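Local coordinates for uncharacterized protein (Parabacteroides distasonis, PDB 4Q34) that is of unknown function but belongs to the alpha/beta hydrolase family and probably acts as an esterase, at residues D108-F113 / G119-Y124; T64-R69 / D138-Q143. One frame throughout, in Å; residues are numbered along the deposited sequence.

Contact 1: residues D108-F113 / G119-Y124; sequences DEEVWF and GIWPDY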
ATOM      1  N   ASP A 108      22.856   0.211   0.106  1.00 24.41           N
ATOM      2  CA  ASP A 108      23.100  -0.590   1.301  0.67 24.52           C
ATOM      3  C   ASP A 108      22.291  -1.881   1.317  1.00 22.97           C
ATOM      4  O   ASP A 108      22.069  -2.471   2.370  1.00 22.31           O
ATOM      5  CB  ASP A 108      22.813   0.220   2.558  0.67 25.82           C
ATOM      6  CG  ASP A 108      21.406   0.722   2.609  0.67 26.37           C
ATOM      7  OD1 ASP A 108      20.594   0.315   1.747  0.67 23.20           O
ATOM      8  OD2 ASP A 108      21.119   1.529   3.506  0.67 28.06           O
ATOM      9  N   GLU A 109      21.897  -2.359   0.140  1.00 22.53           N
ATOM     10  CA  GLU A 109      21.145  -3.646   0.110  1.00 19.23           C
ATOM     11  C   GLU A 109      21.926  -4.844   0.701  1.00 20.41           C
ATOM     12  O   GLU A 109      21.363  -5.673   1.437  1.00 21.13           O
ATOM     13  CB  GLU A 109      20.719  -3.951  -1.328  1.00 20.08           C
ATOM     14  CG  GLU A 109      19.620  -2.989  -1.758  1.00 19.72           C
ATOM     15  CD  GLU A 109      19.041  -3.256  -3.132  1.00 22.17           C
ATOM     16  OE1 GLU A 109      19.590  -4.014  -3.959  1.00 20.98           O
ATOM     17  OE2 GLU A 109      17.980  -2.670  -3.381  1.00 19.26           O
ATOM     18  N   GLU A 110      23.212  -4.897   0.383  1.00 22.51           N
ATOM     19  CA  GLU A 110      24.091  -5.928   0.921  1.00 22.12           C
ATOM     20  C   GLU A 110      24.259  -5.847   2.448  1.00 20.36           C
ATOM     21  O   GLU A 110      24.476  -6.879   3.140  1.00 21.23           O
ATOM     22  CB  GLU A 110      25.442  -5.897   0.192  1.00 23.17           C
ATOM     23  CG  GLU A 110      25.327  -6.118  -1.321  1.00 24.65           C
ATOM     24  CD  GLU A 110      24.962  -4.883  -2.138  1.00 25.01           C
ATOM     25  OE1 GLU A 110      24.879  -3.747  -1.579  1.00 27.31           O
ATOM     26  OE2 GLU A 110      24.777  -5.049  -3.381  1.00 26.59           O
ATOM     27  N   VAL A 111      24.227  -4.632   2.968  1.00 20.45           N
ATOM     28  CA  VAL A 111      24.233  -4.403   4.417  1.00 21.35           C
ATOM     29  C   VAL A 111      22.933  -4.898   5.055  1.00 20.24           C
ATOM     30  O   VAL A 111      22.963  -5.659   6.034  1.00 21.02           O
ATOM     31  CB  VAL A 111      24.500  -2.930   4.775  1.00 22.86           C
ATOM     32  CG1 VAL A 111      24.491  -2.752   6.284  1.00 25.62           C
ATOM     33  CG2 VAL A 111      25.820  -2.457   4.168  1.00 24.80           C
ATOM     34  N   TRP A 112      21.778  -4.540   4.486  1.00 21.02           N
ATOM     35  CA  TRP A 112      20.535  -5.107   4.965  1.00 20.06           C
ATOM     36  C   TRP A 112      20.475  -6.638   4.985  1.00 20.33           C
ATOM     37  O   TRP A 112      19.922  -7.219   5.901  1.00 20.20           O
ATOM     38  CB  TRP A 112      19.308  -4.570   4.209  1.00 21.13           C
ATOM     39  CG  TRP A 112      19.004  -3.122   4.447  1.00 22.00           C
ATOM     40  CD1 TRP A 112      19.192  -2.092   3.569  1.00 23.50           C
ATOM     41  CD2 TRP A 112      18.420  -2.553   5.617  1.00 22.66           C
ATOM     42  NE1 TRP A 112      18.778  -0.890   4.131  1.00 24.63           N
ATOM     43  CE2 TRP A 112      18.306  -1.148   5.392  1.00 24.54           C
ATOM     44  CE3 TRP A 112      17.996  -3.079   6.841  1.00 23.84           C
ATOM     45  CZ2 TRP A 112      17.748  -0.277   6.338  1.00 29.24           C
ATOM     46  CZ3 TRP A 112      17.439  -2.209   7.792  1.00 27.12           C
ATOM     47  CH2 TRP A 112      17.337  -0.826   7.539  1.00 28.91           C
ATOM     48  N   PHE A 113      21.042  -7.283   3.981  1.00 19.77           N
ATOM     49  CA  PHE A 113      21.114  -8.766   3.940  1.00 20.91           C
ATOM     50  C   PHE A 113      21.752  -9.283   5.222  1.00 20.98           C
ATOM     51  O   PHE A 113      21.252 -10.183   5.870  1.00 21.63           O
ATOM     52  CB  PHE A 113      21.912  -9.140   2.701  1.00 21.56           C
ATOM     53  CG  PHE A 113      22.101 -10.608   2.465  1.00 23.78           C
ATOM     54  CD1 PHE A 113      23.153 -11.295   3.046  1.00 23.56           C
ATOM     55  CD2 PHE A 113      21.279 -11.291   1.566  1.00 24.29           C
ATOM     56  CE1 PHE A 113      23.363 -12.644   2.771  1.00 25.18           C
ATOM     57  CE2 PHE A 113      21.498 -12.630   1.281  1.00 25.77           C
ATOM     58  CZ  PHE A 113      22.538 -13.302   1.883  1.00 26.47           C
ATOM     59  N   GLY A 119      22.497 -13.961   5.999  1.00 25.12           N
ATOM     60  CA  GLY A 119      23.853 -14.490   5.804  1.00 25.08           C
ATOM     61  C   GLY A 119      24.868 -13.377   5.927  1.00 26.09           C
ATOM     62  O   GLY A 119      24.551 -12.267   6.310  1.00 24.95           O
ATOM     63  N   ILE A 120      26.111 -13.681   5.607  1.00 26.44           N
ATOM     64  CA  ILE A 120      27.123 -12.644   5.461  1.00 26.36           C
ATOM     65  C   ILE A 120      27.358 -12.535   3.963  1.00 27.03           C
ATOM     66  O   ILE A 120      27.994 -13.412   3.338  1.00 25.79           O
ATOM     67  CB  ILE A 120      28.447 -12.982   6.174  1.00 28.14           C
ATOM     68  CG1 ILE A 120      28.198 -13.301   7.659  1.00 29.20           C
ATOM     69  CG2 ILE A 120      29.434 -11.830   6.019  1.00 27.77           C
ATOM     70  CD1 ILE A 120      27.506 -12.196   8.418  1.00 28.62           C
ATOM     71  N   TRP A 121      26.853 -11.451   3.403  1.00 26.01           N
ATOM     72  CA  TRP A 121      26.841 -11.254   1.973  1.00 26.35           C
ATOM     73  C   TRP A 121      28.256 -11.497   1.433  1.00 30.20           C
ATOM     74  O   TRP A 121      29.225 -11.004   2.010  1.00 28.20           O
ATOM     75  CB  TRP A 121      26.355  -9.841   1.633  1.00 28.58           C
ATOM     76  CG  TRP A 121      26.424  -9.596   0.168  1.00 29.93           C
ATOM     77  CD1 TRP A 121      27.480  -9.120  -0.546  1.00 30.05           C
ATOM     78  CD2 TRP A 121      25.406  -9.877  -0.759  1.00 29.12           C
ATOM     79  NE1 TRP A 121      27.162  -9.073  -1.878  1.00 31.18           N
ATOM     80  CE2 TRP A 121      25.896  -9.553  -2.035  1.00 28.71           C
ATOM     81  CE3 TRP A 121      24.111 -10.382  -0.635  1.00 34.27           C
ATOM     82  CZ2 TRP A 121      25.132  -9.694  -3.180  1.00 36.94           C
ATOM     83  CZ3 TRP A 121      23.359 -10.532  -1.769  1.00 39.43           C
ATOM     84  CH2 TRP A 121      23.869 -10.192  -3.029  1.00 40.29           C
ATOM     85  N   PRO A 122      28.382 -12.260   0.331  1.00 29.75           N
ATOM     86  CA  PRO A 122      27.362 -12.823  -0.544  1.00 29.23           C
ATOM     87  C   PRO A 122      26.782 -14.186  -0.156  1.00 30.42           C
ATOM     88  O   PRO A 122      25.911 -14.698  -0.867  1.00 32.45           O
ATOM     89  CB  PRO A 122      28.100 -12.927  -1.888  1.00 32.82           C
ATOM     90  CG  PRO A 122      29.518 -13.215  -1.496  1.00 33.04           C
ATOM     91  CD  PRO A 122      29.741 -12.626  -0.120  1.00 32.65           C
ATOM     92  N   ASP A 123      27.184 -14.743   0.974  1.00 28.62           N
ATOM     93  CA  ASP A 123      26.792 -16.106   1.317  1.00 28.08           C
ATOM     94  C   ASP A 123      25.577 -16.139   2.230  1.00 28.42           C
ATOM     95  O   ASP A 123      25.388 -15.266   3.051  1.00 29.14           O
ATOM     96  CB  ASP A 123      27.945 -16.806   1.989  1.00 31.78           C
ATOM     97  CG  ASP A 123      29.180 -16.821   1.124  1.00 35.99           C
ATOM     98  OD1 ASP A 123      29.095 -17.369   0.007  1.00 36.97           O
ATOM     99  OD2 ASP A 123      30.205 -16.241   1.539  1.00 35.78           O
ATOM    100  N   TYR A 124      24.752 -17.149   2.057  1.00 27.76           N
ATOM    101  CA  TYR A 124      23.615 -17.412   2.923  1.00 25.17           C
ATOM    102  C   TYR A 124      24.141 -18.197   4.130  1.00 26.53           C
ATOM    103  O   TYR A 124      25.081 -18.981   3.971  1.00 28.70           O
ATOM    104  CB  TYR A 124      22.532 -18.190   2.134  1.00 24.90           C
ATOM    105  CG  TYR A 124      21.866 -17.357   1.045  1.00 26.80           C
ATOM    106  CD1 TYR A 124      22.521 -17.099  -0.175  1.00 29.62           C
ATOM    107  CD2 TYR A 124      20.602 -16.860   1.206  1.00 28.30           C
ATOM    108  CE1 TYR A 124      21.924 -16.348  -1.168  1.00 28.53           C
ATOM    109  CE2 TYR A 124      19.991 -16.100   0.219  1.00 26.22           C
ATOM    110  CZ  TYR A 124      20.650 -15.842  -0.973  1.00 29.26           C
ATOM    111  OH  TYR A 124      20.058 -15.071  -1.987  1.00 26.03           O
TER
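Glu110 and Trp121 mark the closest backbone approach, their CA atoms 6.1 Å apart, where the first turns of helix 109-115 meet a short hairpin-like return of the chain. Residues 120-123 form a type VI turn: the peptide bond before Pro122 is cis, and Asp123 N bonds to Ile120 O at 2.8 Å. No hydrogen bond joins the two segments, so the contact rests on rings and methylenes.

Phe113 holds the centre. With CG anti to its backbone N (chi1 180°), the ring reaches off the helix into the bend. The edge of Trp121 points at its face, CE3 lying over the ring centre, with planes 87° apart. Phe113 in turn directs its own edge, through CE2 and CZ, at the face of Tyr124, the centroids being 5.2 Å apart. Two T-shaped pairs in series thus make an aromatic cluster at the periphery of the alpha/beta hydrolase fold, and Leu137 of helix 134-142 touches all three side chains. Gly119, having no side chain, lets Phe113 CE1 come within 3.6 Å of its carbonyl carbon; the same CE1 lies 3.3 Å from Asp123 O, which meets the Phe113 ring edge in plane.

The indole of Trp121 is sandwiched. Glu110 CG sits 3.5 Å from the centroid of its five-membered ring, a CH-pi contact over the face, and Pro122 CB lies over the opposite face, toward its rim. A glutamate suits this place because its methylenes pack while its chain, bent at chi2 (82°), takes the carboxylate onward: OE2 accepts a hydrogen bond from Thr28 N of the second subunit.

Contact 2: residues T64-R69 / D138-Q143; sequences TTPDGR and DQYFRQ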
ATOM      1  N   THR A  64       2.546 -11.850   1.289  1.00 15.82           N
ATOM      2  CA  THR A  64       3.270 -12.908   0.602  1.00 16.16           C
ATOM      3  C   THR A  64       4.750 -12.813   0.916  1.00 15.83           C
ATOM      4  O   THR A  64       5.343 -11.711   0.926  1.00 19.87           O
ATOM      5  CB  THR A  64       3.033 -12.843  -0.934  1.00 18.74           C
ATOM      6  OG1 THR A  64       1.617 -12.774  -1.197  1.00 18.31           O
ATOM      7  CG2 THR A  64       3.602 -14.028  -1.626  1.00 16.93           C
ATOM      8  N   THR A  65       5.352 -13.968   1.185  1.00 17.48           N
ATOM      9  CA  THR A  65       6.784 -14.032   1.475  1.00 17.57           C
ATOM     10  C   THR A  65       7.568 -13.708   0.207  1.00 17.11           C
ATOM     11  O   THR A  65       7.053 -13.789  -0.921  1.00 17.54           O
ATOM     12  CB  THR A  65       7.164 -15.430   2.025  1.00 16.37           C
ATOM     13  OG1 THR A  65       7.164 -16.417   0.968  1.00 17.71           O
ATOM     14  CG2 THR A  65       6.248 -15.850   3.135  1.00 15.91           C
ATOM     15  N   PRO A  66       8.861 -13.382   0.347  1.00 18.55           N
ATOM     16  CA  PRO A  66       9.581 -13.022  -0.866  1.00 19.89           C
ATOM     17  C   PRO A  66       9.682 -14.138  -1.931  1.00 18.70           C
ATOM     18  O   PRO A  66       9.778 -13.858  -3.131  1.00 21.22           O
ATOM     19  CB  PRO A  66      10.960 -12.597  -0.370  1.00 21.10           C
ATOM     20  CG  PRO A  66      10.947 -12.652   1.090  1.00 22.66           C
ATOM     21  CD  PRO A  66       9.631 -13.187   1.587  1.00 21.64           C
ATOM     22  N   ASP A  67       9.622 -15.392  -1.483  1.00 19.52           N
ATOM     23  CA  ASP A  67       9.642 -16.538  -2.362  1.00 20.12           C
ATOM     24  C   ASP A  67       8.268 -17.023  -2.814  1.00 20.27           C
ATOM     25  O   ASP A  67       8.173 -18.041  -3.501  1.00 20.80           O
ATOM     26  CB  ASP A  67      10.401 -17.695  -1.728  1.00 19.77           C
ATOM     27  CG  ASP A  67       9.793 -18.174  -0.430  1.00 20.42           C
ATOM     28  OD1 ASP A  67       9.511 -17.363   0.484  1.00 22.49           O
ATOM     29  OD2 ASP A  67       9.599 -19.401  -0.329  1.00 24.07           O
ATOM     30  N   GLY A  68       7.214 -16.289  -2.472  1.00 20.31           N
ATOM     31  CA  GLY A  68       5.908 -16.512  -3.028  1.00 19.17           C
ATOM     32  C   GLY A  68       4.909 -17.333  -2.220  1.00 20.54           C
ATOM     33  O   GLY A  68       3.857 -17.688  -2.748  1.00 21.25           O
ATOM     34  N   ARG A  69       5.194 -17.578  -0.941  1.00 19.51           N
ATOM     35  CA  ARG A  69       4.340 -18.382  -0.049  1.00 20.40           C
ATOM     36  C   ARG A  69       3.432 -17.463   0.756  1.00 20.12           C
ATOM     37  O   ARG A  69       3.636 -16.247   0.847  1.00 18.06           O
ATOM     38  CB  ARG A  69       5.195 -19.233   0.914  1.00 20.88           C
ATOM     39  CG  ARG A  69       5.941 -20.359   0.229  1.00 21.92           C
ATOM     40  CD  ARG A  69       6.896 -21.065   1.181  1.00 20.49           C
ATOM     41  NE  ARG A  69       7.863 -20.084   1.622  1.00 18.96           N
ATOM     42  CZ  ARG A  69       7.908 -19.491   2.811  1.00 20.21           C
ATOM     43  NH1 ARG A  69       7.081 -19.827   3.800  1.00 23.48           N
ATOM     44  NH2 ARG A  69       8.825 -18.574   3.027  1.00 18.76           N
ATOM     45  N   ASP A 138      15.333 -10.457  -5.151  1.00 21.56           N
ATOM     46  CA  ASP A 138      14.748  -9.328  -5.849  1.00 21.51           C
ATOM     47  C   ASP A 138      13.488  -8.846  -5.116  1.00 19.82           C
ATOM     48  O   ASP A 138      13.324  -7.654  -4.820  1.00 18.43           O
ATOM     49  CB  ASP A 138      14.384  -9.724  -7.303  1.00 23.85           C
ATOM     50  CG  ASP A 138      13.747  -8.577  -8.109  1.00 30.57           C
ATOM     51  OD1 ASP A 138      14.399  -7.555  -8.316  1.00 32.85           O
ATOM     52  OD2 ASP A 138      12.562  -8.683  -8.531  1.00 36.04           O
ATOM     53  N   GLN A 139      12.581  -9.774  -4.820  1.00 18.85           N
ATOM     54  CA  GLN A 139      11.392  -9.436  -4.070  1.00 18.03           C
ATOM     55  C   GLN A 139      11.676  -8.845  -2.712  1.00 17.85           C
ATOM     56  O   GLN A 139      11.016  -7.894  -2.288  1.00 17.47           O
ATOM     57  CB  GLN A 139      10.453 -10.641  -3.876  1.00 20.13           C
ATOM     58  CG  GLN A 139       9.724 -11.077  -5.148  1.00 20.39           C
ATOM     59  CD  GLN A 139       8.852 -10.002  -5.750  1.00 18.92           C
ATOM     60  OE1 GLN A 139       8.019  -9.433  -5.082  1.00 19.32           O
ATOM     61  NE2 GLN A 139       9.054  -9.718  -7.015  1.00 21.34           N
ATOM     62  N   TYR A 140      12.645  -9.437  -2.031  1.00 19.39           N
ATOM     63  CA  TYR A 140      13.064  -8.994  -0.691  1.00 18.48           C
ATOM     64  C   TYR A 140      13.532  -7.556  -0.696  1.00 18.48           C
ATOM     65  O   TYR A 140      13.127  -6.782   0.178  1.00 17.50           O
ATOM     66  CB  TYR A 140      14.213  -9.856  -0.234  1.00 19.74           C
ATOM     67  CG  TYR A 140      14.522  -9.872   1.252  1.00 17.93           C
ATOM     68  CD1 TYR A 140      13.554 -10.171   2.216  1.00 20.24           C
ATOM     69  CD2 TYR A 140      15.840  -9.742   1.661  1.00 19.12           C
ATOM     70  CE1 TYR A 140      13.894 -10.297   3.554  1.00 19.99           C
ATOM     71  CE2 TYR A 140      16.188  -9.849   3.000  1.00 19.04           C
ATOM     72  CZ  TYR A 140      15.242 -10.153   3.931  1.00 20.39           C
ATOM     73  OH  TYR A 140      15.620 -10.278   5.253  1.00 21.07           O
ATOM     74  N   PHE A 141      14.362  -7.158  -1.672  1.00 18.35           N
ATOM     75  CA  PHE A 141      14.790  -5.764  -1.684  1.00 17.90           C
ATOM     76  C   PHE A 141      13.675  -4.799  -2.082  1.00 17.33           C
ATOM     77  O   PHE A 141      13.623  -3.683  -1.593  1.00 18.27           O
ATOM     78  CB  PHE A 141      16.008  -5.523  -2.528  1.00 20.44           C
ATOM     79  CG  PHE A 141      17.227  -6.277  -2.047  1.00 21.47           C
ATOM     80  CD1 PHE A 141      17.573  -6.276  -0.705  1.00 25.55           C
ATOM     81  CD2 PHE A 141      18.020  -6.925  -2.945  1.00 26.79           C
ATOM     82  CE1 PHE A 141      18.730  -6.939  -0.286  1.00 26.48           C
ATOM     83  CE2 PHE A 141      19.166  -7.602  -2.533  1.00 31.17           C
ATOM     84  CZ  PHE A 141      19.499  -7.611  -1.201  1.00 27.25           C
ATOM     85  N   ARG A 142      12.764  -5.272  -2.934  1.00 18.89           N
ATOM     86  CA  ARG A 142      11.675  -4.424  -3.417  1.00 18.97           C
ATOM     87  C   ARG A 142      10.517  -4.320  -2.446  1.00 18.29           C
ATOM     88  O   ARG A 142       9.609  -3.511  -2.699  1.00 19.07           O
ATOM     89  CB  ARG A 142      11.169  -4.925  -4.768  1.00 18.01           C
ATOM     90  CG  ARG A 142      12.254  -4.813  -5.835  1.00 18.48           C
ATOM     91  CD  ARG A 142      11.731  -5.212  -7.221  1.00 20.31           C
ATOM     92  NE  ARG A 142      12.753  -5.256  -8.248  1.00 18.82           N
ATOM     93  CZ  ARG A 142      13.293  -4.214  -8.830  1.00 17.43           C
ATOM     94  NH1 ARG A 142      12.887  -2.980  -8.550  1.00 16.97           N
ATOM     95  NH2 ARG A 142      14.222  -4.395  -9.755  1.00 19.78           N
ATOM     96  N   GLN A 143      10.527  -5.066  -1.344  1.00 17.00           N
ATOM     97  CA  GLN A 143       9.543  -4.822  -0.274  1.00 16.84           C
ATOM     98  C   GLN A 143       9.963  -3.691   0.707  1.00 19.21           C
ATOM     99  O   GLN A 143       9.258  -3.392   1.685  1.00 19.20           O
ATOM    100  CB  GLN A 143       9.188  -6.113   0.465  1.00 19.85           C
ATOM    101  CG  GLN A 143      10.212  -6.632   1.433  1.00 18.82           C
ATOM    102  CD  GLN A 143       9.722  -7.895   2.146  1.00 21.34           C
ATOM    103  OE1 GLN A 143       9.264  -8.839   1.503  1.00 23.16           O
ATOM    104  NE2 GLN A 143       9.827  -7.906   3.471  1.00 20.93           N
TER
HETATM  105  O   HOH W   1       7.525 -10.692   2.583  1.00 21.34           O
HETATM  106  O   HOH W   2       6.692 -11.437  -3.020  1.00 28.90           O
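Pro66 carries the apolar part of the contact, lying against helix 134-142 with its CA 5.1 Å from that of Gln139. Its CG touches Tyr140 CD1 at 3.8 Å, pyrrolidine and phenol running side by side in the same direction, while its CB rests near CB of Gln139. A compact, rigid ring fits so close to a helix, and the fixed phi of proline suits the second position of the type I turn Thr65-Gly68; Gly68 readily adopts the positive phi (98°) at its end.

Direct hydrogen bonds across the contact are absent, but two waters sit between the segments, each within hydrogen-bonding distance of both. One lies 2.9 Å from Thr64 O and 2.8 Å from Gln143 OE1; the other has long contacts to Thr65 O and Gln139 OE1. Gln139 CB and CG lie against Pro66 O, and the bend at chi2 (-60°) leads the amide away from Pro66, where OE1 accepts from Ala15 N of the second subunit.

Charged groups stiffen each side separately. Arg69 grips Asp67 side-on, NE meeting OD2 at 2.7 Å in the guanidinium plane and NH2 meeting OD1, which also receives Thr65 OG1 from above the carboxylate plane. On the helix, Arg142 NE pairs with Asp138 OD1 one turn back.

The loop between strand 49-52 and helix 72-78 is thereby packed on the C-terminal half of helix 134-142, and just past the helix end Gln143 NE2 hydrogen-bonds to Gln57 OE1 of the same connection.

The centres of contacts 1 and 2 lie about 15 Å apart, both displaced to one flank of the molecule. In sequence, 64-69 comes first, then both segments of contact 1, then 138-143, so contact 1 falls wholly between the two halves of contact 2. Strand 123-124 leads on to helix 134-142, through which the two contacts meet directly: Phe141 CE1 packs 3.4 Å from Glu109 O. Both belong to the alpha/beta hydrolase part of the chain, in helices and loops apart from the strands of its large mixed beta-sheet, and both touch the second subunit, placing this layer at the dimer interface.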